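Local coordinates for beta-galactosidase (Bacteroides thetaiotaomicron, PDB 5MUJ), which is a glycoside hydrolase that binds the chain B oligosaccharide of the plant pectin rhamnogalacturonan II and probably removes an arabinofuranosyl sugar, at residues V41-K46 with V344-C349; G123-L128 with W147-G152; A197-K202 with G230-T235; P260-E265 with V310-W315. All coordinates share one frame; numbering follows the deposited sequence.

In the fold
The five four-stranded antiparallel sheets make up a five-bladed beta-propeller, and the four contacts sample its levels of assembly. Contact 1 joins regions near the two ends of the modelled chain, and the others follow in order within the sequence it spans. Contact 2 binds the first two strands of one blade, contact 3 ties the loop entering the next blade to the turn after its second strand, and contact 4 leads from that blade to the one after. Contacts 3 and 4 have centres 16 Å apart and touch where Trp199 packs on Pro260. Contact 3 lies closest to the bound glycan, the side chain of Arg231 being about 6 Å from it, while contact 1 closes the ring of blades.

Contact 1: V41-K46 with V344-C349; sequences VKTPYK and VYHFYC
Thr43 meets Val344 and His346 at once, its two branches sharing the work. The methyl goes to the valine: Thr43 CG2 lies 3.6 Å from Val344 CG1 and also rests against the valine carbonyl oxygen, the two side chains crossing at about a right angle. The hydroxyl goes to the histidine, with Thr43 OG1 3.6 Å from His346 CB. This division follows from the threonine torsion (chi1 57°), which sets OG1 between the backbone N and the carbonyl carbon and leaves CG2 beside the backbone N. His346 has its CG anti to its own N (chi1 -167°), and the ring is thereby carried past the hydroxyl rather than onto it. A water fills the corner this leaves. It lies in the plane of the imidazole at its edge, 2.8 Å from His346 ND1, sits 2.8 Å from Thr43 OG1, and donates to Val41 O, also at 2.8 Å. The far ring nitrogen, NE2, is held by Ser335, so the imidazole is gripped at both nitrogens and its rotation is fixed. Farther along, the extended chain of Lys46 crosses Tyr348 at about a right angle, Lys46 CD lying 3.5 Å from Tyr348 OH. Their polar ends converge on Asp328, which forms a salt bridge with the lysine and a hydrogen bond with the tyrosine. Strand 357-363 runs between strands 45-51 and 343-351 and bonds to both. The last blade thus takes its outermost strand from the start of the chain, the velcro-like closure known from beta-propellers, just after helix 31-41 ends.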
# COMPACT_ATOMS: atom_id res chain seq x y z
N VAL A 41 4.76 -7.23 16.42
CA VAL A 41 3.95 -7.11 15.18
C VAL A 41 3.60 -8.43 14.49
O VAL A 41 2.82 -8.45 13.55
CB VAL A 41 4.61 -6.16 14.15
CG1 VAL A 41 4.93 -4.84 14.82
CG2 VAL A 41 5.85 -6.80 13.56
N LYS A 42 4.13 -9.55 14.98
CA LYS A 42 3.97 -10.80 14.24
C LYS A 42 2.52 -11.29 14.27
O LYS A 42 1.80 -11.07 15.25
CB LYS A 42 4.93 -11.89 14.72
CG LYS A 42 4.69 -12.32 16.18
CD LYS A 42 5.73 -13.33 16.65
CE LYS A 42 5.27 -14.03 17.94
NZ LYS A 42 6.23 -15.09 18.36
N THR A 43 2.17 -12.00 13.20
CA THR A 43 0.87 -12.58 12.97
C THR A 43 0.99 -13.98 12.37
O THR A 43 0.92 -14.15 11.16
CB THR A 43 0.05 -11.69 12.06
OG1 THR A 43 0.78 -11.48 10.82
CG2 THR A 43 -0.27 -10.41 12.76
N PRO A 44 1.21 -15.00 13.22
CA PRO A 44 1.39 -16.36 12.74
C PRO A 44 0.16 -17.07 12.14
O PRO A 44 0.34 -18.06 11.42
CB PRO A 44 1.83 -17.11 14.02
CG PRO A 44 2.40 -16.06 14.90
CD PRO A 44 1.52 -14.89 14.66
N TYR A 45 -1.03 -16.55 12.44
CA TYR A 45 -2.31 -17.32 12.28
C TYR A 45 -3.12 -16.72 11.11
O TYR A 45 -3.62 -15.58 11.17
CB TYR A 45 -3.16 -17.37 13.60
CG TYR A 45 -2.35 -18.02 14.68
CD1 TYR A 45 -2.07 -19.39 14.65
CD2 TYR A 45 -1.71 -17.27 15.61
CE1 TYR A 45 -1.25 -19.99 15.60
CE2 TYR A 45 -0.86 -17.85 16.55
CZ TYR A 45 -0.65 -19.21 16.56
OH TYR A 45 0.20 -19.79 17.49
N LYS A 46 -3.26 -17.48 10.03
CA LYS A 46 -3.93 -16.95 8.82
C LYS A 46 -5.44 -17.16 8.90
O LYS A 46 -5.92 -18.29 8.88
CB LYS A 46 -3.35 -17.60 7.57
CG LYS A 46 -1.91 -17.14 7.36
CD LYS A 46 -1.32 -17.50 6.02
CE LYS A 46 0.05 -16.88 5.89
NZ LYS A 46 0.60 -17.37 4.60
N VAL A 344 -3.15 -8.18 16.79
CA VAL A 344 -2.60 -7.61 15.56
C VAL A 344 -3.23 -8.26 14.33
O VAL A 344 -3.30 -9.49 14.26
CB VAL A 344 -1.06 -7.77 15.46
CG1 VAL A 344 -0.55 -7.09 14.18
CG2 VAL A 344 -0.37 -7.18 16.66
N TYR A 345 -3.73 -7.42 13.41
CA TYR A 345 -4.35 -7.87 12.18
C TYR A 345 -3.47 -7.35 11.04
O TYR A 345 -3.34 -6.14 10.89
CB TYR A 345 -5.77 -7.30 12.00
CG TYR A 345 -6.76 -7.62 13.12
CD1 TYR A 345 -6.70 -6.96 14.36
CD2 TYR A 345 -7.77 -8.55 12.93
CE1 TYR A 345 -7.60 -7.27 15.38
CE2 TYR A 345 -8.67 -8.85 13.94
CZ TYR A 345 -8.59 -8.19 15.13
OH TYR A 345 -9.48 -8.47 16.16
N HIS A 346 -2.92 -8.27 10.26
CA HIS A 346 -2.08 -7.93 9.14
C HIS A 346 -2.86 -8.26 7.86
O HIS A 346 -3.02 -9.42 7.52
CB HIS A 346 -0.77 -8.69 9.21
CG HIS A 346 0.29 -8.17 8.27
ND1 HIS A 346 1.62 -8.16 8.62
CD2 HIS A 346 0.25 -7.73 6.97
CE1 HIS A 346 2.35 -7.70 7.61
NE2 HIS A 346 1.55 -7.43 6.61
N PHE A 347 -3.33 -7.19 7.17
CA PHE A 347 -4.02 -7.33 5.90
C PHE A 347 -3.02 -7.38 4.76
O PHE A 347 -2.05 -6.59 4.74
CB PHE A 347 -4.98 -6.15 5.68
CG PHE A 347 -6.08 -6.08 6.72
CD1 PHE A 347 -5.85 -5.52 7.97
CD2 PHE A 347 -7.35 -6.61 6.45
CE1 PHE A 347 -6.87 -5.48 8.95
CE2 PHE A 347 -8.35 -6.58 7.43
CZ PHE A 347 -8.10 -6.01 8.66
N TYR A 348 -3.20 -8.29 3.82
CA TYR A 348 -2.23 -8.46 2.73
C TYR A 348 -2.90 -8.95 1.49
O TYR A 348 -4.06 -9.35 1.54
CB TYR A 348 -1.10 -9.39 3.14
CG TYR A 348 -1.44 -10.87 3.35
CD1 TYR A 348 -1.95 -11.35 4.58
CD2 TYR A 348 -1.35 -11.77 2.32
CE1 TYR A 348 -2.20 -12.70 4.74
CE2 TYR A 348 -1.63 -13.12 2.47
CZ TYR A 348 -2.09 -13.58 3.70
OH TYR A 348 -2.37 -14.94 3.90
N CYS A 349 -2.22 -8.87 0.35
CA CYS A 349 -2.76 -9.33 -0.93
C CYS A 349 -2.26 -10.75 -1.19
O CYS A 349 -1.05 -11.01 -1.17
CB CYS A 349 -2.34 -8.40 -2.08
SG CYS A 349 -2.80 -9.01 -3.72
O HOH W 1 2.65 -9.38 10.93

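Contact 2: G123-L128 with W147-G152; sequences GGFPAL and WMTYIG
Gly124 forms the hollow of this strand pair, and Met148, modelled as selenomethionine with selenium in place of the sulfur, fills it. Met148 SE passes 4.1 Å from Gly124 CA, where any side chain on the glycine would collide with the selenium. The methionine chain leaves with CG anti to its backbone N (chi1 174°), then bends at its last torsion, which lays the methyl over the proline ring, Met148 CE being 3.5 Å from Pro126 CD. On the same face, two residues along the strand, Tyr150 CB settles 3.6 Å from Gly124 CA, and two side chains of one strand thus meet at the bare position of the other. The opposite face of the sheet carries Phe125, Thr149 and Ile151. There the isoleucine comes in at the edge of the phenyl ring, with Ile151 CD1 3.9 Å from Phe125 CZ. With only an alanine in place of Phe125, Ile151 would probably lose this partner and a gap would open toward Cys62 and Lys207. At the far end Leu128 and Trp147 lie side by side, and Ala127 CB fits against Trp147 O at 3.4 Å. The antiparallel backbones hold these shapes in step: Gly123 with Ile151 and Phe125 with Thr149 are hydrogen-bonded pairs, and Ala127 N adds a bond of 2.8 Å to Trp147 O. One water spans Phe125 O and Thr149 OG1, another Ala127 O and Trp147 N. These are the first two strands of a four-stranded antiparallel blade, the up-and-down unit of beta-propellers; the first reaches strands 59-68 and 204-212 of neighbouring blades.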
# COMPACT_ATOMS: atom_id res chain seq x y z
N GLY A 123 -6.25 4.17 -8.61
CA GLY A 123 -6.02 3.25 -7.47
C GLY A 123 -5.58 4.01 -6.24
O GLY A 123 -4.41 4.36 -6.10
N GLY A 124 -6.45 4.12 -5.23
CA GLY A 124 -6.26 5.07 -4.15
C GLY A 124 -5.87 4.57 -2.78
O GLY A 124 -6.16 3.41 -2.39
N PHE A 125 -5.27 5.49 -2.00
CA PHE A 125 -4.63 5.21 -0.73
C PHE A 125 -4.92 6.39 0.20
O PHE A 125 -4.33 7.46 0.14
CB PHE A 125 -3.14 5.01 -0.85
CG PHE A 125 -2.74 4.11 -1.99
CD1 PHE A 125 -2.88 2.74 -1.92
CD2 PHE A 125 -2.24 4.67 -3.14
CE1 PHE A 125 -2.52 1.94 -2.99
CE2 PHE A 125 -1.88 3.90 -4.22
CZ PHE A 125 -2.03 2.53 -4.16
N PRO A 126 -5.91 6.25 1.08
CA PRO A 126 -6.16 7.36 1.97
C PRO A 126 -4.91 7.92 2.67
O PRO A 126 -3.93 7.19 2.89
CB PRO A 126 -7.14 6.76 2.98
CG PRO A 126 -7.92 5.82 2.15
CD PRO A 126 -6.95 5.21 1.18
N ALA A 127 -4.99 9.22 2.96
CA ALA A 127 -3.88 9.97 3.52
C ALA A 127 -4.14 10.46 4.91
O ALA A 127 -5.28 10.44 5.41
CB ALA A 127 -3.60 11.16 2.61
N LEU A 128 -3.07 10.86 5.56
CA LEU A 128 -3.05 11.42 6.87
C LEU A 128 -3.64 10.45 7.93
O LEU A 128 -4.42 10.87 8.80
CB LEU A 128 -3.79 12.76 6.89
CG LEU A 128 -3.51 13.75 5.75
CD1 LEU A 128 -4.20 15.07 6.05
CD2 LEU A 128 -2.03 13.96 5.50
N TRP A 147 -8.18 13.36 2.85
CA TRP A 147 -7.29 13.35 1.66
C TRP A 147 -6.89 11.93 1.29
O TRP A 147 -6.97 11.02 2.10
CB TRP A 147 -6.07 14.21 1.93
CG TRP A 147 -6.40 15.60 2.21
CD1 TRP A 147 -6.81 16.13 3.41
CD2 TRP A 147 -6.38 16.66 1.28
NE1 TRP A 147 -7.05 17.48 3.26
CE2 TRP A 147 -6.79 17.83 1.96
CE3 TRP A 147 -6.07 16.75 -0.07
CZ2 TRP A 147 -6.87 19.07 1.34
CZ3 TRP A 147 -6.15 17.99 -0.70
CH2 TRP A 147 -6.54 19.13 0.01
N MSE A 148 -6.46 11.77 0.05
CA MSE A 148 -6.06 10.49 -0.53
C MSE A 148 -5.10 10.75 -1.65
O MSE A 148 -5.25 11.74 -2.37
CB MSE A 148 -7.32 9.85 -1.08
CG MSE A 148 -7.12 8.56 -1.87
SE MSE A 148 -8.80 8.01 -2.71
CE MSE A 148 -8.97 6.59 -1.38
N THR A 149 -4.10 9.91 -1.80
CA THR A 149 -3.28 9.89 -3.01
C THR A 149 -3.59 8.63 -3.76
O THR A 149 -4.10 7.68 -3.23
CB THR A 149 -1.77 9.97 -2.75
OG1 THR A 149 -1.36 8.82 -1.98
CG2 THR A 149 -1.42 11.29 -2.05
N TYR A 150 -3.22 8.61 -5.04
CA TYR A 150 -3.56 7.50 -5.92
C TYR A 150 -2.59 7.25 -7.08
O TYR A 150 -1.83 8.16 -7.53
CB TYR A 150 -5.01 7.61 -6.41
CG TYR A 150 -5.35 8.78 -7.31
CD1 TYR A 150 -5.27 8.68 -8.70
CD2 TYR A 150 -5.82 9.97 -6.77
CE1 TYR A 150 -5.62 9.75 -9.53
CE2 TYR A 150 -6.17 11.05 -7.59
CZ TYR A 150 -6.09 10.94 -8.96
OH TYR A 150 -6.47 12.04 -9.73
N ILE A 151 -2.58 6.00 -7.54
CA ILE A 151 -1.98 5.58 -8.82
C ILE A 151 -2.93 6.06 -9.92
O ILE A 151 -4.11 5.62 -9.95
CB ILE A 151 -1.80 4.04 -8.87
CG1 ILE A 151 -0.69 3.60 -7.92
CG2 ILE A 151 -1.65 3.54 -10.30
CD1 ILE A 151 -0.58 2.11 -7.72
N GLY A 152 -2.46 6.96 -10.79
CA GLY A 152 -3.26 7.46 -11.88
C GLY A 152 -2.59 7.28 -13.22
O GLY A 152 -1.36 7.27 -13.28
O HOH W 2 -1.90 8.90 0.86
O HOH W 3 -7.38 12.22 5.41

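Contact 3: A197-K202 with G230-T235; sequences AQWWEK and GRHPET
Trp200 and Gly230 bring the backbones to within 4.2 Å between their CA atoms, where the 3-10 turn of 199-200 meets the end of strand 222-231. The close approach suits a glycine: a CB would clash with Trp199 O, which instead receives a CA-H contact from Gly230, and with the carbonyl carbon of Trp200. A water donates to Trp199 O and accepts from Arg231 N at 2.7 Å. The Trp199 indole carries the side-chain contact: CG sits between the backbone N and the carbonyl carbon (chi1 64°), which directs the ring toward 231-233, and Trp199 CE3 passes 3.1 Å from Arg231 O. Pro233 CD lies over the six-membered ring in a CH-pi contact, 3.5 Å from the centroid and 13° off the normal, while Trp200 CB approaches the opposite face. His232 runs alongside, its ring turned 65° from the indole. Replacement of Trp199 by an alanine would probably strip Pro233 of its support and let the turn shift. In this propeller blade the contact pins the loop entering strand 204-212 against the hairpin turn after strand 222-231, near the bound glycan: the side chain of Arg231 is about 6 Å from an aceric acid unit.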
# COMPACT_ATOMS: atom_id res chain seq x y z
N ALA A 197 12.24 15.20 -11.19
CA ALA A 197 12.19 13.74 -11.05
C ALA A 197 13.59 13.15 -10.97
O ALA A 197 14.51 13.58 -11.68
CB ALA A 197 11.44 13.10 -12.20
N GLN A 198 13.74 12.16 -10.10
CA GLN A 198 15.02 11.51 -9.82
C GLN A 198 15.15 10.14 -10.51
O GLN A 198 14.15 9.58 -11.00
CB GLN A 198 15.18 11.38 -8.32
CG GLN A 198 15.23 12.72 -7.59
CD GLN A 198 15.01 12.57 -6.10
OE1 GLN A 198 14.17 11.77 -5.68
NE2 GLN A 198 15.75 13.33 -5.30
N TRP A 199 16.38 9.62 -10.58
CA TRP A 199 16.64 8.37 -11.31
C TRP A 199 15.73 7.20 -10.92
O TRP A 199 15.29 6.45 -11.77
CB TRP A 199 18.13 7.94 -11.20
CG TRP A 199 18.64 7.58 -9.79
CD1 TRP A 199 19.24 8.42 -8.88
CD2 TRP A 199 18.54 6.29 -9.12
NE1 TRP A 199 19.59 7.74 -7.76
CE2 TRP A 199 19.16 6.43 -7.87
CE3 TRP A 199 18.07 5.03 -9.50
CZ2 TRP A 199 19.24 5.37 -6.95
CZ3 TRP A 199 18.16 4.00 -8.62
CH2 TRP A 199 18.76 4.16 -7.36
N TRP A 200 15.49 7.07 -9.63
CA TRP A 200 14.76 5.92 -9.06
C TRP A 200 13.27 5.85 -9.37
O TRP A 200 12.63 4.82 -9.09
CB TRP A 200 15.01 5.92 -7.57
CG TRP A 200 14.28 7.00 -6.87
CD1 TRP A 200 14.67 8.27 -6.68
CD2 TRP A 200 12.99 6.89 -6.22
NE1 TRP A 200 13.74 8.99 -6.02
CE2 TRP A 200 12.68 8.16 -5.70
CE3 TRP A 200 12.07 5.85 -6.07
CZ2 TRP A 200 11.48 8.42 -5.02
CZ3 TRP A 200 10.88 6.12 -5.38
CH2 TRP A 200 10.60 7.38 -4.87
N GLU A 201 12.72 6.91 -9.95
CA GLU A 201 11.29 7.03 -10.24
C GLU A 201 11.04 7.36 -11.72
O GLU A 201 9.97 7.75 -12.06
CB GLU A 201 10.66 8.10 -9.33
CG GLU A 201 11.16 9.50 -9.65
CD GLU A 201 10.60 10.61 -8.80
OE1 GLU A 201 9.40 10.53 -8.46
OE2 GLU A 201 11.36 11.58 -8.54
N LYS A 202 12.05 7.25 -12.60
CA LYS A 202 11.87 7.65 -14.04
C LYS A 202 10.96 6.78 -14.88
O LYS A 202 10.43 7.27 -15.85
CB LYS A 202 13.20 7.79 -14.80
CG LYS A 202 14.11 8.86 -14.29
CD LYS A 202 13.64 10.27 -14.57
CE LYS A 202 14.67 11.26 -14.05
NZ LYS A 202 15.80 11.43 -15.02
N GLY A 230 12.93 2.48 -11.51
CA GLY A 230 14.05 3.14 -12.19
C GLY A 230 15.24 2.24 -12.26
O GLY A 230 15.23 1.09 -11.82
N ARG A 231 16.31 2.81 -12.83
CA ARG A 231 17.53 2.07 -13.03
C ARG A 231 18.64 2.70 -12.21
O ARG A 231 18.88 3.92 -12.30
CB ARG A 231 17.88 2.16 -14.51
CG ARG A 231 18.77 1.06 -15.01
CD ARG A 231 18.74 0.99 -16.53
NE ARG A 231 17.51 0.36 -17.05
CZ ARG A 231 17.35 -0.95 -17.30
NH1 ARG A 231 18.33 -1.83 -17.09
NH2 ARG A 231 16.19 -1.39 -17.78
N HIS A 232 19.44 1.88 -11.59
CA HIS A 232 20.44 2.38 -10.65
C HIS A 232 21.58 2.99 -11.51
O HIS A 232 21.97 2.38 -12.50
CB HIS A 232 20.92 1.26 -9.70
CG HIS A 232 21.89 1.73 -8.67
ND1 HIS A 232 21.58 1.92 -7.35
CD2 HIS A 232 23.17 2.13 -8.81
CE1 HIS A 232 22.65 2.36 -6.70
NE2 HIS A 232 23.62 2.53 -7.58
N PRO A 233 22.04 4.19 -11.15
CA PRO A 233 23.02 4.88 -12.05
C PRO A 233 24.37 4.21 -12.06
O PRO A 233 25.13 4.40 -12.99
CB PRO A 233 23.11 6.30 -11.50
CG PRO A 233 22.41 6.32 -10.19
CD PRO A 233 21.61 5.04 -10.01
N GLU A 234 24.75 3.51 -11.02
CA GLU A 234 26.01 2.71 -11.03
C GLU A 234 25.95 1.34 -11.70
O GLU A 234 26.83 1.00 -12.46
CB GLU A 234 26.53 2.60 -9.60
CG GLU A 234 27.87 1.92 -9.40
CD GLU A 234 28.31 1.96 -7.96
OE1 GLU A 234 28.70 0.89 -7.42
OE2 GLU A 234 28.26 3.07 -7.35
N THR A 235 24.90 0.54 -11.42
CA THR A 235 24.82 -0.83 -11.86
C THR A 235 23.92 -1.09 -13.05
O THR A 235 23.99 -2.17 -13.65
CB THR A 235 24.36 -1.73 -10.72
OG1 THR A 235 23.05 -1.30 -10.30
CG2 THR A 235 25.37 -1.67 -9.59
O HOH W 4 16.11 5.13 -14.25

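Contact 4: P260-E265 with V310-W315; sequences PVFAHE and VNWTDW
The rings of His264 and Phe262 both present an edge to the carboxylate of Asp314. The imidazole of His264 points its NE2 edge at Asp314, and NE2 donates to OD2 at 2.7 Å in a nearly straight bond (163°). The acceptor lies in the plane of the imidazole, but the donor approaches the carboxylate from above its plane, the two planes being turned 37° apart. The same carboxylate stands almost upright to the Phe262 ring, with Asp314 OD1 near the ring plane, 3.8 Å from Phe262 CZ. That second oxygen is claimed by Tyr287, and the other imidazole nitrogen bonds to Thr271, so both groups are anchored from two sides. Trp312 has Val261 O at its edge, 3.6 Å from Trp312 CD1. Its CB lies against the phenylalanine, 3.8 Å from Phe262 CD1, while the two rings are set obliquely. Phe262 reaches the Trp312 CB because its ring leaves anti to the backbone N (chi1 -168°). Val261 CB leans on Val310 O, 3.5 Å away, and a water donates to Val261 O and accepts from Trp312 N. Val261 and Phe262 form a classic beta bulge opposite Val242. Segment 260-265 therefore stays attached to strand 238-247 of one blade while its Phe262 ring lies on strands 282-290 and 299-306 of the next, whose outermost strand, 313-314, supplies Asp314.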
# COMPACT_ATOMS: atom_id res chain seq x y z
N PRO A 260 16.82 7.34 -3.32
CA PRO A 260 15.80 6.59 -2.53
C PRO A 260 16.29 6.31 -1.11
O PRO A 260 17.49 6.22 -0.88
CB PRO A 260 15.60 5.29 -3.33
CG PRO A 260 16.83 5.15 -4.18
CD PRO A 260 17.44 6.52 -4.38
N VAL A 261 15.38 6.19 -0.14
CA VAL A 261 15.77 5.96 1.25
C VAL A 261 15.73 4.46 1.66
O VAL A 261 16.18 4.12 2.75
CB VAL A 261 14.89 6.74 2.23
CG1 VAL A 261 15.00 8.23 1.96
CG2 VAL A 261 13.42 6.26 2.22
N PHE A 262 15.17 3.61 0.81
CA PHE A 262 15.10 2.19 1.13
C PHE A 262 14.96 1.38 -0.12
O PHE A 262 14.06 1.59 -0.89
CB PHE A 262 13.91 1.92 2.04
CG PHE A 262 13.92 0.56 2.66
CD1 PHE A 262 15.01 0.09 3.40
CD2 PHE A 262 12.81 -0.24 2.55
CE1 PHE A 262 15.00 -1.17 3.98
CE2 PHE A 262 12.79 -1.50 3.10
CZ PHE A 262 13.88 -1.98 3.82
N ALA A 263 15.90 0.45 -0.32
CA ALA A 263 15.95 -0.35 -1.51
C ALA A 263 16.69 -1.64 -1.21
O ALA A 263 17.48 -1.70 -0.26
CB ALA A 263 16.69 0.40 -2.60
N HIS A 264 16.46 -2.64 -2.06
CA HIS A 264 17.24 -3.87 -2.08
C HIS A 264 17.77 -4.11 -3.48
O HIS A 264 17.00 -4.35 -4.41
CB HIS A 264 16.36 -5.01 -1.60
CG HIS A 264 15.89 -4.83 -0.21
ND1 HIS A 264 14.65 -4.29 0.10
CD2 HIS A 264 16.48 -5.11 0.98
CE1 HIS A 264 14.51 -4.25 1.41
NE2 HIS A 264 15.60 -4.74 1.97
N GLU A 265 19.08 -4.04 -3.66
CA GLU A 265 19.63 -4.05 -5.00
C GLU A 265 19.91 -5.43 -5.56
O GLU A 265 20.97 -6.03 -5.30
CB GLU A 265 20.91 -3.22 -5.05
CG GLU A 265 20.73 -1.77 -4.74
CD GLU A 265 19.89 -1.04 -5.78
OE1 GLU A 265 19.79 -1.49 -6.95
OE2 GLU A 265 19.26 -0.03 -5.41
N VAL A 310 14.74 8.33 7.48
CA VAL A 310 15.62 8.28 6.31
C VAL A 310 16.54 7.05 6.29
O VAL A 310 16.74 6.44 5.24
CB VAL A 310 16.44 9.57 6.23
CG1 VAL A 310 17.57 9.43 5.22
CG2 VAL A 310 15.52 10.74 5.86
N ASN A 311 17.12 6.71 7.43
CA ASN A 311 18.01 5.57 7.56
C ASN A 311 17.24 4.42 8.18
O ASN A 311 16.82 4.51 9.32
CB ASN A 311 19.19 5.94 8.43
CG ASN A 311 19.98 7.09 7.87
OD1 ASN A 311 19.99 8.17 8.42
ND2 ASN A 311 20.59 6.86 6.73
N TRP A 312 17.09 3.35 7.41
CA TRP A 312 16.19 2.25 7.77
C TRP A 312 17.00 1.01 8.07
O TRP A 312 17.86 0.66 7.30
CB TRP A 312 15.22 2.01 6.62
CG TRP A 312 14.22 3.13 6.55
CD1 TRP A 312 14.28 4.25 5.77
CD2 TRP A 312 13.01 3.27 7.35
NE1 TRP A 312 13.21 5.09 6.05
CE2 TRP A 312 12.39 4.49 6.98
CE3 TRP A 312 12.38 2.47 8.33
CZ2 TRP A 312 11.21 4.95 7.56
CZ3 TRP A 312 11.17 2.92 8.92
CH2 TRP A 312 10.60 4.15 8.53
N THR A 313 16.71 0.37 9.21
CA THR A 313 17.37 -0.89 9.58
C THR A 313 16.38 -1.99 9.22
O THR A 313 15.23 -1.96 9.68
CB THR A 313 17.67 -0.94 11.08
OG1 THR A 313 18.55 0.14 11.46
CG2 THR A 313 18.30 -2.28 11.47
N ASP A 314 16.82 -2.96 8.43
CA ASP A 314 15.98 -4.04 7.93
C ASP A 314 15.90 -5.15 8.98
O ASP A 314 16.88 -5.47 9.61
CB ASP A 314 16.61 -4.57 6.63
CG ASP A 314 15.62 -5.09 5.61
OD1 ASP A 314 14.40 -5.10 5.84
OD2 ASP A 314 16.12 -5.48 4.51
N TRP A 315 14.72 -5.74 9.20
CA TRP A 315 14.62 -6.94 10.00
C TRP A 315 15.52 -8.08 9.55
O TRP A 315 15.51 -8.45 8.41
CB TRP A 315 13.16 -7.40 9.98
CG TRP A 315 12.81 -8.70 10.72
CD1 TRP A 315 12.03 -9.70 10.23
CD2 TRP A 315 13.22 -9.13 12.04
NE1 TRP A 315 11.89 -10.70 11.17
CE2 TRP A 315 12.62 -10.39 12.27
CE3 TRP A 315 14.03 -8.58 13.04
CZ2 TRP A 315 12.80 -11.13 13.46
CZ3 TRP A 315 14.22 -9.29 14.21
CH2 TRP A 315 13.58 -10.56 14.43
O HOH W 5 17.92 3.46 4.81